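PDB 6WB6: transferrin, which carries ferric iron, binding a single Fe(3+) ion per molecule together with a carbonate anion. Local coordinates for residues A[35-40]-A[616-621]; A[363-368]-A[628-633]; A[371-376]-A[605-610]; A[425-430]-A[637-642]. All coordinates share one frame; numbering follows the deposited sequence.

Three of the four contacts, 2, 3 and 4, lie inside the C-terminal transferrin-like half, whereas contact 1 joins that half to the N-terminal one. Contacts 1, 2 and 3 are buried; contact 4, the most extensive, is only partly so. Helix 360-375 serves both contact 2 and contact 3, meeting a loop in the first and helix 597-611 in the second. Chemistry follows place: contact 1 mixes backbone bonds with a shared carboxylate, contact 2 hangs on one lysine, contact 3 is apolar, and contact 4 is an antiparallel strand pair. Lys365 of contact 2 also bonds to Ile620 O of contact 1, and Leu605 of contact 3 packs on Leu639 of contact 4.

Contact 1. Residues A[35-40]-A[616-621]; sequences PARDRV and DLFNIY
Leu617 lies alongside Arg39, the two side chains pointing the same way, and its CD2 methyl rests over one face of the guanidinium, 3.4 Å from Arg39 NH1. The guanidinium is held from beyond the contact by a salt bridge from NH1 to Asp60. The backbones around them are tied as well: Arg39 N donates to Asp616 O at 2.8 Å, and Val40 N makes a weak bond to Leu617 O. Asp38 is the polar centre. Its OD2 takes the backbone N of Asn619 at 2.9 Å and, from the opposite face of the carboxylate, NE of Arg37 in a salt bridge, so two donors grip one oxygen. With CG lodged between the backbone N and the carbonyl carbon (chi1 48°), the carboxylate can also turn OD1 back to the N of Glu41. Phe618 closes the side of this cluster: Val40 CG2 meets the edge of its ring at 4.1 Å from Phe618 CD1, while Arg37 NH2 approaches CE1 obliquely, guanidinium and ring planes 64° apart. Asp38 is thus the N-cap of helix 39-47, and a helix start in the N-terminal transferrin-like half is fastened to the loop after helix 597-611, forming part of the interface between the two halves.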
# COMPACT_ATOMS: atom_id res chain seq x y z
N PRO A 35 20.59 13.02 2.80
CA PRO A 35 19.27 12.46 3.11
C PRO A 35 18.21 12.98 2.17
O PRO A 35 18.27 14.12 1.70
CB PRO A 35 19.01 12.92 4.54
CG PRO A 35 19.78 14.21 4.66
CD PRO A 35 21.02 13.98 3.83
N ALA A 36 17.23 12.13 1.88
CA ALA A 36 16.02 12.57 1.23
C ALA A 36 14.82 11.97 1.95
O ALA A 36 14.96 11.13 2.84
CB ALA A 36 15.98 12.21 -0.26
N ARG A 37 13.65 12.48 1.59
CA ARG A 37 12.40 11.96 2.15
C ARG A 37 12.21 10.50 1.76
O ARG A 37 11.69 9.69 2.54
CB ARG A 37 11.22 12.80 1.64
CG ARG A 37 9.83 12.16 1.84
CD ARG A 37 8.74 12.88 1.04
NE ARG A 37 8.66 12.33 -0.31
CZ ARG A 37 8.94 13.00 -1.42
NH1 ARG A 37 9.29 14.28 -1.38
NH2 ARG A 37 8.84 12.38 -2.59
N ASP A 38 12.62 10.16 0.55
CA ASP A 38 12.49 8.81 0.02
C ASP A 38 13.19 8.79 -1.32
O ASP A 38 13.65 9.84 -1.81
CB ASP A 38 11.02 8.42 -0.11
CG ASP A 38 10.18 9.51 -0.82
OD1 ASP A 38 10.59 10.04 -1.89
OD2 ASP A 38 9.10 9.83 -0.31
N ARG A 39 13.23 7.61 -1.95
CA ARG A 39 13.89 7.49 -3.23
C ARG A 39 13.28 8.44 -4.27
O ARG A 39 14.01 8.99 -5.11
CB ARG A 39 13.82 6.05 -3.71
CG ARG A 39 14.80 5.75 -4.79
CD ARG A 39 14.82 4.30 -5.18
NE ARG A 39 15.64 3.49 -4.27
CZ ARG A 39 15.69 2.17 -4.30
NH1 ARG A 39 14.95 1.46 -5.17
NH2 ARG A 39 16.46 1.54 -3.44
N VAL A 40 11.96 8.60 -4.28
CA VAL A 40 11.37 9.51 -5.27
C VAL A 40 11.99 10.90 -5.16
O VAL A 40 12.47 11.47 -6.14
CB VAL A 40 9.83 9.54 -5.14
CG1 VAL A 40 9.23 10.60 -6.08
CG2 VAL A 40 9.27 8.22 -5.51
N ASP A 616 10.95 3.69 2.33
CA ASP A 616 12.13 4.31 1.73
C ASP A 616 11.90 4.64 0.26
O ASP A 616 12.55 5.54 -0.27
CB ASP A 616 13.33 3.39 1.86
CG ASP A 616 13.07 2.01 1.31
OD1 ASP A 616 11.93 1.54 1.44
OD2 ASP A 616 14.00 1.39 0.76
N LEU A 617 11.01 3.90 -0.40
CA LEU A 617 10.70 4.18 -1.80
C LEU A 617 9.83 5.43 -1.92
O LEU A 617 10.09 6.30 -2.76
CB LEU A 617 9.98 3.00 -2.43
CG LEU A 617 10.78 1.74 -2.79
CD1 LEU A 617 9.80 0.72 -3.25
CD2 LEU A 617 11.85 2.03 -3.87
N PHE A 618 8.76 5.47 -1.15
CA PHE A 618 7.91 6.64 -1.07
C PHE A 618 7.37 6.66 0.34
O PHE A 618 6.82 5.66 0.81
CB PHE A 618 6.79 6.63 -2.09
CG PHE A 618 5.96 7.88 -2.05
CD1 PHE A 618 6.42 9.04 -2.65
CD2 PHE A 618 4.75 7.91 -1.38
CE1 PHE A 618 5.69 10.20 -2.61
CE2 PHE A 618 4.00 9.08 -1.33
CZ PHE A 618 4.47 10.22 -1.95
N ASN A 619 7.56 7.77 1.03
CA ASN A 619 7.24 7.86 2.44
C ASN A 619 5.81 8.37 2.52
O ASN A 619 5.54 9.57 2.72
CB ASN A 619 8.23 8.75 3.15
CG ASN A 619 8.14 8.63 4.65
OD1 ASN A 619 7.33 7.87 5.18
ND2 ASN A 619 8.99 9.38 5.35
N ILE A 620 4.87 7.45 2.31
CA ILE A 620 3.47 7.82 2.18
C ILE A 620 2.96 8.47 3.47
O ILE A 620 2.17 9.40 3.42
CB ILE A 620 2.62 6.60 1.77
CG1 ILE A 620 1.17 7.02 1.56
CG2 ILE A 620 2.71 5.47 2.78
CD1 ILE A 620 0.33 6.00 0.77
N TYR A 621 3.42 8.01 4.63
CA TYR A 621 2.97 8.56 5.90
C TYR A 621 3.98 9.48 6.57
O TYR A 621 3.75 9.89 7.70
CB TYR A 621 2.61 7.43 6.88
CG TYR A 621 1.71 6.37 6.31
CD1 TYR A 621 0.56 6.70 5.62
CD2 TYR A 621 2.03 5.03 6.43
CE1 TYR A 621 -0.26 5.74 5.10
CE2 TYR A 621 1.22 4.05 5.91
CZ TYR A 621 0.07 4.42 5.23
OH TYR A 621 -0.76 3.47 4.69

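Contact 2. Residues A[363-368]-A[628-633]; sequences LSKCRA and NNVIFN
Val630 is the first residue of the 628-633 loop to meet the helix, and it does so twice. Its CG1 methyl, anti to the backbone N (chi1 -171°), lies against the aliphatic part of Lys365, 3.7 Å from CD, the two side chains crossing at a slant. Its carbonyl oxygen then receives the end of the same lysine: Lys365 NZ donates to Val630 O at 2.9 Å, lying in the carbonyl plane with a C=O...N angle of 153°. The lysine reaches this far because its chain is extended throughout, from CB to NZ. The ammonium has a second partner in Ile620 O, so one buried charge ties two points of the long segment between helix 597-611 and strand 638-641, its positive charge probably eased by the two carbonyl dipoles.

Ile631 comes next and sets its CD1 methyl against the helix, touching Cys366 CB at 3.8 Å and the backbone N of Cys366 at 3.7 Å. The same methyl also lies 4.1 Å from Lys365 CB. Phe632 adds a lighter touch, with Phe632 CD2 at the ring edge 4.4 Å from Lys365 NZ.

The loop therefore lies along one flank of helix 360-375, Ile631 reaching on to Met369 of that helix and to Leu355 of strand 352-357. Cys366 is joined by a disulfide to Cys384 of strand 381-386, while Phe632 meets the ring of Trp588 in strand 587-590.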
# COMPACT_ATOMS: atom_id res chain seq x y z
N LEU A 363 -0.94 19.03 -2.73
CA LEU A 363 -0.89 18.86 -4.17
C LEU A 363 0.44 18.26 -4.61
O LEU A 363 0.49 17.38 -5.47
CB LEU A 363 -1.11 20.18 -4.88
CG LEU A 363 -1.13 20.12 -6.40
CD1 LEU A 363 -2.21 19.19 -6.85
CD2 LEU A 363 -1.36 21.53 -6.98
N SER A 364 1.55 18.78 -4.09
CA SER A 364 2.83 18.26 -4.54
C SER A 364 3.05 16.84 -4.04
O SER A 364 3.65 16.03 -4.75
CB SER A 364 3.96 19.18 -4.10
OG SER A 364 3.88 19.39 -2.72
N LYS A 365 2.57 16.52 -2.84
CA LYS A 365 2.70 15.15 -2.34
C LYS A 365 1.84 14.21 -3.17
O LYS A 365 2.28 13.09 -3.51
CB LYS A 365 2.31 15.08 -0.85
CG LYS A 365 2.53 13.69 -0.23
CD LYS A 365 2.22 13.63 1.26
CE LYS A 365 2.29 12.18 1.74
NZ LYS A 365 2.14 11.98 3.22
N CYS A 366 0.64 14.65 -3.54
CA CYS A 366 -0.23 13.82 -4.38
C CYS A 366 0.40 13.58 -5.75
O CYS A 366 0.29 12.48 -6.31
CB CYS A 366 -1.59 14.51 -4.51
SG CYS A 366 -2.73 13.66 -5.56
N ARG A 367 1.09 14.58 -6.30
CA ARG A 367 1.71 14.40 -7.61
C ARG A 367 2.91 13.48 -7.55
O ARG A 367 3.14 12.71 -8.48
CB ARG A 367 2.11 15.75 -8.19
CG ARG A 367 0.89 16.53 -8.70
CD ARG A 367 1.27 17.91 -9.27
NE ARG A 367 0.10 18.57 -9.84
CZ ARG A 367 -0.02 19.88 -9.97
NH1 ARG A 367 0.96 20.69 -9.57
NH2 ARG A 367 -1.13 20.39 -10.51
N ALA A 368 3.73 13.57 -6.49
CA ALA A 368 4.85 12.65 -6.36
C ALA A 368 4.34 11.24 -6.11
O ALA A 368 4.86 10.27 -6.68
CB ALA A 368 5.79 13.11 -5.23
N ASN A 628 3.73 17.77 8.41
CA ASN A 628 3.21 16.49 8.83
C ASN A 628 1.76 16.34 8.42
O ASN A 628 1.06 17.33 8.15
CB ASN A 628 3.37 16.32 10.33
CG ASN A 628 4.81 16.15 10.70
OD1 ASN A 628 5.35 15.04 10.62
ND2 ASN A 628 5.48 17.26 11.04
N ASN A 629 1.33 15.09 8.34
CA ASN A 629 -0.08 14.79 8.19
C ASN A 629 -0.60 15.29 6.86
O ASN A 629 -1.78 15.60 6.74
CB ASN A 629 -0.89 15.38 9.33
CG ASN A 629 -0.39 14.92 10.65
OD1 ASN A 629 0.06 13.77 10.79
ND2 ASN A 629 -0.43 15.80 11.64
N VAL A 630 0.29 15.38 5.88
CA VAL A 630 -0.10 15.77 4.54
C VAL A 630 -0.81 14.59 3.88
O VAL A 630 -0.21 13.52 3.72
CB VAL A 630 1.11 16.22 3.72
CG1 VAL A 630 0.65 16.81 2.43
CG2 VAL A 630 1.95 17.23 4.51
N ILE A 631 -2.07 14.79 3.49
CA ILE A 631 -2.93 13.76 2.89
C ILE A 631 -3.27 12.68 3.90
O ILE A 631 -4.44 12.39 4.15
CB ILE A 631 -2.32 13.12 1.63
CG1 ILE A 631 -2.12 14.20 0.56
CG2 ILE A 631 -3.27 12.05 1.08
CD1 ILE A 631 -1.58 13.73 -0.74
N PHE A 632 -2.25 12.04 4.47
CA PHE A 632 -2.44 11.04 5.51
C PHE A 632 -1.83 11.56 6.80
O PHE A 632 -0.87 12.33 6.78
CB PHE A 632 -1.80 9.68 5.13
CG PHE A 632 -2.19 9.17 3.74
CD1 PHE A 632 -3.43 8.59 3.52
CD2 PHE A 632 -1.33 9.30 2.67
CE1 PHE A 632 -3.81 8.17 2.27
CE2 PHE A 632 -1.69 8.87 1.41
CZ PHE A 632 -2.94 8.28 1.21
N ASN A 633 -2.39 11.13 7.92
CA ASN A 633 -1.73 11.43 9.18
C ASN A 633 -0.48 10.57 9.31
O ASN A 633 -0.49 9.40 8.95
CB ASN A 633 -2.66 11.20 10.34
CG ASN A 633 -3.75 12.23 10.39
OD1 ASN A 633 -3.47 13.40 10.56
ND2 ASN A 633 -5.00 11.80 10.19

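Contact 3. Residues A[371-376]-A[605-610]; sequences VFAFSR and LSLAQM
Phe372 and Leu607 run past one another head to tail where the side chains of the two helices interlock, the CD2 methyl of Leu607 meeting the ring edge in its plane, 4.0 Å from Phe372 CD2. That same methyl turns to Ala373 CB at 3.9 Å, so one leucine branch fits between two consecutive residues of helix 360-375. Phe372 sends its ring across with CG anti to the backbone N (chi1 175°), and Met610 comes toward it from the other helix with CB, CG and SD in an extended run. Met610 SD lies 5.2 Å from the Phe372 ring centroid, an oblique Met-aromatic contact.

The segments belong to helices 360-375 and 597-611 of the C-terminal transferrin-like half; the axes of 371-375 and 605-610 cross nearly at right angles (83°) and stay 10.9 Å apart. Were Phe372 an alanine, Leu607 CD2 would probably lose the ring edge, Met610 SD its aromatic neighbour, and a gap would be likely to open between the helices.

In contrast to the buried Phe372, Ala373 and Leu607, packing thins on the partly exposed side at the end of helix 360-375, where Arg376 is the first residue to leave helical geometry. Here contact is limited to the aliphatic base of the arginine, which lies across Met610, with Arg376 CB 3.7 Å from Met610 SD. Arg376 CG lies over one face of the Phe372 ring, toward its rim, while the guanidinium continues to salt bridges with Asp60 and Asp57 in the N-terminal half.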
# COMPACT_ATOMS: atom_id res chain seq x y z
N VAL A 371 3.05 9.77 -9.56
CA VAL A 371 4.08 9.29 -10.47
C VAL A 371 4.67 7.99 -9.94
O VAL A 371 4.96 7.07 -10.71
CB VAL A 371 5.16 10.36 -10.68
CG1 VAL A 371 6.05 9.94 -11.79
CG2 VAL A 371 4.54 11.67 -11.07
N PHE A 372 4.81 7.87 -8.63
CA PHE A 372 5.31 6.62 -8.07
C PHE A 372 4.32 5.49 -8.33
O PHE A 372 4.68 4.44 -8.88
CB PHE A 372 5.57 6.79 -6.58
CG PHE A 372 5.96 5.52 -5.91
CD1 PHE A 372 7.24 5.02 -6.07
CD2 PHE A 372 5.07 4.84 -5.13
CE1 PHE A 372 7.60 3.83 -5.48
CE2 PHE A 372 5.43 3.65 -4.54
CZ PHE A 372 6.70 3.15 -4.71
N ALA A 373 3.05 5.69 -7.96
CA ALA A 373 2.04 4.65 -8.15
C ALA A 373 2.01 4.17 -9.59
O ALA A 373 1.96 2.97 -9.85
CB ALA A 373 0.67 5.15 -7.75
N PHE A 374 2.04 5.11 -10.53
CA PHE A 374 1.99 4.73 -11.93
C PHE A 374 3.20 3.89 -12.31
O PHE A 374 3.07 2.85 -12.96
CB PHE A 374 1.92 5.95 -12.83
CG PHE A 374 1.84 5.61 -14.26
CD1 PHE A 374 0.62 5.29 -14.83
CD2 PHE A 374 2.96 5.62 -15.06
CE1 PHE A 374 0.52 4.98 -16.15
CE2 PHE A 374 2.87 5.31 -16.39
CZ PHE A 374 1.63 4.99 -16.94
N SER A 375 4.40 4.34 -11.94
CA SER A 375 5.60 3.59 -12.26
C SER A 375 5.59 2.20 -11.62
O SER A 375 6.36 1.34 -12.04
CB SER A 375 6.85 4.35 -11.80
OG SER A 375 6.85 4.50 -10.40
N ARG A 376 4.76 1.99 -10.60
CA ARG A 376 4.70 0.72 -9.88
C ARG A 376 3.47 -0.10 -10.27
O ARG A 376 3.03 -0.95 -9.49
CB ARG A 376 4.70 0.98 -8.39
CG ARG A 376 6.03 1.54 -7.86
CD ARG A 376 7.08 0.44 -7.70
NE ARG A 376 8.43 1.01 -7.58
CZ ARG A 376 9.50 0.33 -7.21
NH1 ARG A 376 9.41 -0.96 -6.91
NH2 ARG A 376 10.68 0.94 -7.12
N LEU A 605 -5.22 1.90 -1.59
CA LEU A 605 -4.94 0.74 -0.75
C LEU A 605 -3.81 -0.10 -1.33
O LEU A 605 -3.12 -0.82 -0.59
CB LEU A 605 -6.17 -0.15 -0.55
CG LEU A 605 -7.52 0.35 -0.03
CD1 LEU A 605 -8.33 -0.86 0.44
CD2 LEU A 605 -7.42 1.36 1.08
N SER A 606 -3.61 -0.04 -2.64
CA SER A 606 -2.45 -0.71 -3.22
C SER A 606 -1.18 0.04 -2.84
O SER A 606 -0.15 -0.58 -2.59
CB SER A 606 -2.55 -0.79 -4.73
OG SER A 606 -3.69 -1.55 -5.15
N LEU A 607 -1.23 1.37 -2.80
CA LEU A 607 -0.11 2.15 -2.28
C LEU A 607 0.19 1.78 -0.85
O LEU A 607 1.34 1.47 -0.51
CB LEU A 607 -0.42 3.64 -2.38
CG LEU A 607 -0.18 4.20 -3.78
CD1 LEU A 607 -0.70 5.66 -3.89
CD2 LEU A 607 1.30 4.10 -4.09
N ALA A 608 -0.82 1.85 0.02
CA ALA A 608 -0.59 1.62 1.43
C ALA A 608 0.03 0.26 1.67
O ALA A 608 0.90 0.10 2.54
CB ALA A 608 -1.91 1.73 2.19
N GLN A 609 -0.38 -0.73 0.89
CA GLN A 609 0.12 -2.07 1.17
C GLN A 609 1.50 -2.29 0.54
O GLN A 609 2.38 -2.88 1.16
CB GLN A 609 -0.91 -3.09 0.74
CG GLN A 609 -0.74 -3.70 -0.60
CD GLN A 609 -1.77 -4.79 -0.84
OE1 GLN A 609 -2.55 -5.13 0.07
NE2 GLN A 609 -1.80 -5.34 -2.06
N MET A 610 1.72 -1.74 -0.65
CA MET A 610 3.05 -1.77 -1.25
C MET A 610 4.09 -1.03 -0.41
O MET A 610 5.26 -1.41 -0.38
CB MET A 610 2.98 -1.17 -2.65
CG MET A 610 4.31 -1.15 -3.36
SD MET A 610 4.19 -0.41 -5.01
CE MET A 610 3.58 1.16 -4.49

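Contact 4. Residues A[425-430]-A[637-642]; sequences FHEVYG and KGLATT
His426 and Ala640 exchange two backbone bonds, His426 N to Ala640 O at 2.7 Å and Ala640 N to His426 O at 3.0 Å, making an antiparallel hydrogen-bonded pair. Two residues on, Val428 N donates to Gly638 O, while Val428 O accepts from Lys637 N at 2.8 Å. The His426 side chain adds a polar link of its own: ND1 and Thr642 OG1 are hydrogen-bonded at 3.1 Å, the hydroxyl meeting the imidazole at its edge. With CG set between the backbone N and the carbonyl carbon (chi1 60°), the ring leans over the neighbouring strand, and one of its faces lies above Ala640 O. A leucine at His426 would probably leave the Thr642 hydroxyl without this partner and the Thr642 side chain freer to turn.

Lys637 and Gly638 both stand opposite Val428, a classic beta bulge. Strand 638-641 is the outermost of a four-stranded antiparallel sheet in the C-terminal half, paired along strand 422-428.

Farther out the packing divides between the faces of the sheet. On one, Leu639 reaches Glu427 CG with CD2 at 4.1 Å, and its CD1 lies obliquely 4.1 Å from Phe425 CE2. Helix 597-611 covers this side through Leu605 and Ala608. On the other face, Val428 CG1 touches Ala640 CB, and the same Ala640 CB lies 3.8 Å from His426 NE2. At the exposed end, Lys637 lays its CG against Gly430 O at 3.2 Å, beyond which the lysine chain bends.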
# COMPACT_ATOMS: atom_id res chain seq x y z
N PHE A 425 -12.82 4.50 2.21
CA PHE A 425 -11.78 3.88 3.03
C PHE A 425 -11.31 4.92 4.04
O PHE A 425 -11.54 6.13 3.87
CB PHE A 425 -10.62 3.38 2.19
CG PHE A 425 -9.91 4.46 1.43
CD1 PHE A 425 -10.32 4.82 0.15
CD2 PHE A 425 -8.84 5.15 1.99
CE1 PHE A 425 -9.68 5.82 -0.55
CE2 PHE A 425 -8.21 6.15 1.30
CZ PHE A 425 -8.62 6.49 0.03
N HIS A 426 -10.70 4.42 5.11
CA HIS A 426 -10.31 5.22 6.25
C HIS A 426 -8.93 4.78 6.72
O HIS A 426 -8.42 3.72 6.32
CB HIS A 426 -11.33 5.07 7.38
CG HIS A 426 -11.47 3.66 7.85
ND1 HIS A 426 -12.50 2.84 7.45
CD2 HIS A 426 -10.68 2.90 8.65
CE1 HIS A 426 -12.36 1.65 8.01
NE2 HIS A 426 -11.26 1.67 8.74
N GLU A 427 -8.33 5.62 7.58
CA GLU A 427 -7.05 5.32 8.20
C GLU A 427 -7.20 4.31 9.32
O GLU A 427 -8.22 4.28 10.02
CB GLU A 427 -6.41 6.60 8.75
CG GLU A 427 -5.84 7.47 7.66
CD GLU A 427 -5.09 8.69 8.16
OE1 GLU A 427 -5.17 9.03 9.36
OE2 GLU A 427 -4.44 9.32 7.32
N VAL A 428 -6.21 3.46 9.44
CA VAL A 428 -6.09 2.61 10.61
C VAL A 428 -4.76 2.91 11.29
O VAL A 428 -3.81 3.40 10.67
CB VAL A 428 -6.21 1.11 10.27
CG1 VAL A 428 -7.62 0.80 9.83
CG2 VAL A 428 -5.20 0.69 9.23
N TYR A 429 -4.69 2.58 12.57
CA TYR A 429 -3.60 3.02 13.41
C TYR A 429 -3.09 1.88 14.27
O TYR A 429 -3.67 0.79 14.33
CB TYR A 429 -4.04 4.19 14.28
CG TYR A 429 -4.70 5.29 13.51
CD1 TYR A 429 -3.96 6.13 12.70
CD2 TYR A 429 -6.07 5.48 13.58
CE1 TYR A 429 -4.56 7.15 11.99
CE2 TYR A 429 -6.68 6.52 12.87
CZ TYR A 429 -5.91 7.34 12.08
OH TYR A 429 -6.46 8.36 11.35
N GLY A 430 -1.97 2.13 14.94
CA GLY A 430 -1.39 1.15 15.84
C GLY A 430 -0.76 -0.04 15.15
O GLY A 430 -0.82 -0.18 13.91
N LYS A 637 -1.14 3.72 9.91
CA LYS A 637 -0.42 2.49 9.68
C LYS A 637 -1.02 1.68 8.55
O LYS A 637 -0.57 0.56 8.29
CB LYS A 637 -0.43 1.65 10.95
CG LYS A 637 -0.10 2.43 12.21
CD LYS A 637 1.16 3.27 12.07
CE LYS A 637 2.38 2.44 11.81
NZ LYS A 637 3.55 3.23 12.31
N GLY A 638 -2.05 2.21 7.90
CA GLY A 638 -2.65 1.53 6.78
C GLY A 638 -3.96 2.17 6.40
O GLY A 638 -4.41 3.15 6.99
N LEU A 639 -4.57 1.57 5.39
CA LEU A 639 -5.86 2.00 4.90
C LEU A 639 -6.76 0.78 4.84
O LEU A 639 -6.29 -0.30 4.49
CB LEU A 639 -5.73 2.64 3.54
CG LEU A 639 -4.83 3.87 3.51
CD1 LEU A 639 -4.66 4.30 2.07
CD2 LEU A 639 -5.41 5.02 4.38
N ALA A 640 -8.03 0.96 5.24
CA ALA A 640 -9.06 -0.06 5.08
C ALA A 640 -10.33 0.56 4.54
O ALA A 640 -10.67 1.71 4.87
CB ALA A 640 -9.38 -0.74 6.40
N THR A 641 -11.05 -0.20 3.71
CA THR A 641 -12.37 0.20 3.25
C THR A 641 -13.31 0.33 4.43
O THR A 641 -13.23 -0.43 5.40
CB THR A 641 -12.92 -0.82 2.26
OG1 THR A 641 -12.85 -2.13 2.83
CG2 THR A 641 -12.11 -0.79 0.98
N THR A 642 -14.20 1.32 4.35
CA THR A 642 -15.14 1.61 5.42
C THR A 642 -16.35 0.69 5.28
O THR A 642 -17.00 0.68 4.23
CB THR A 642 -15.57 3.08 5.34
OG1 THR A 642 -14.41 3.91 5.23
CG2 THR A 642 -16.34 3.47 6.58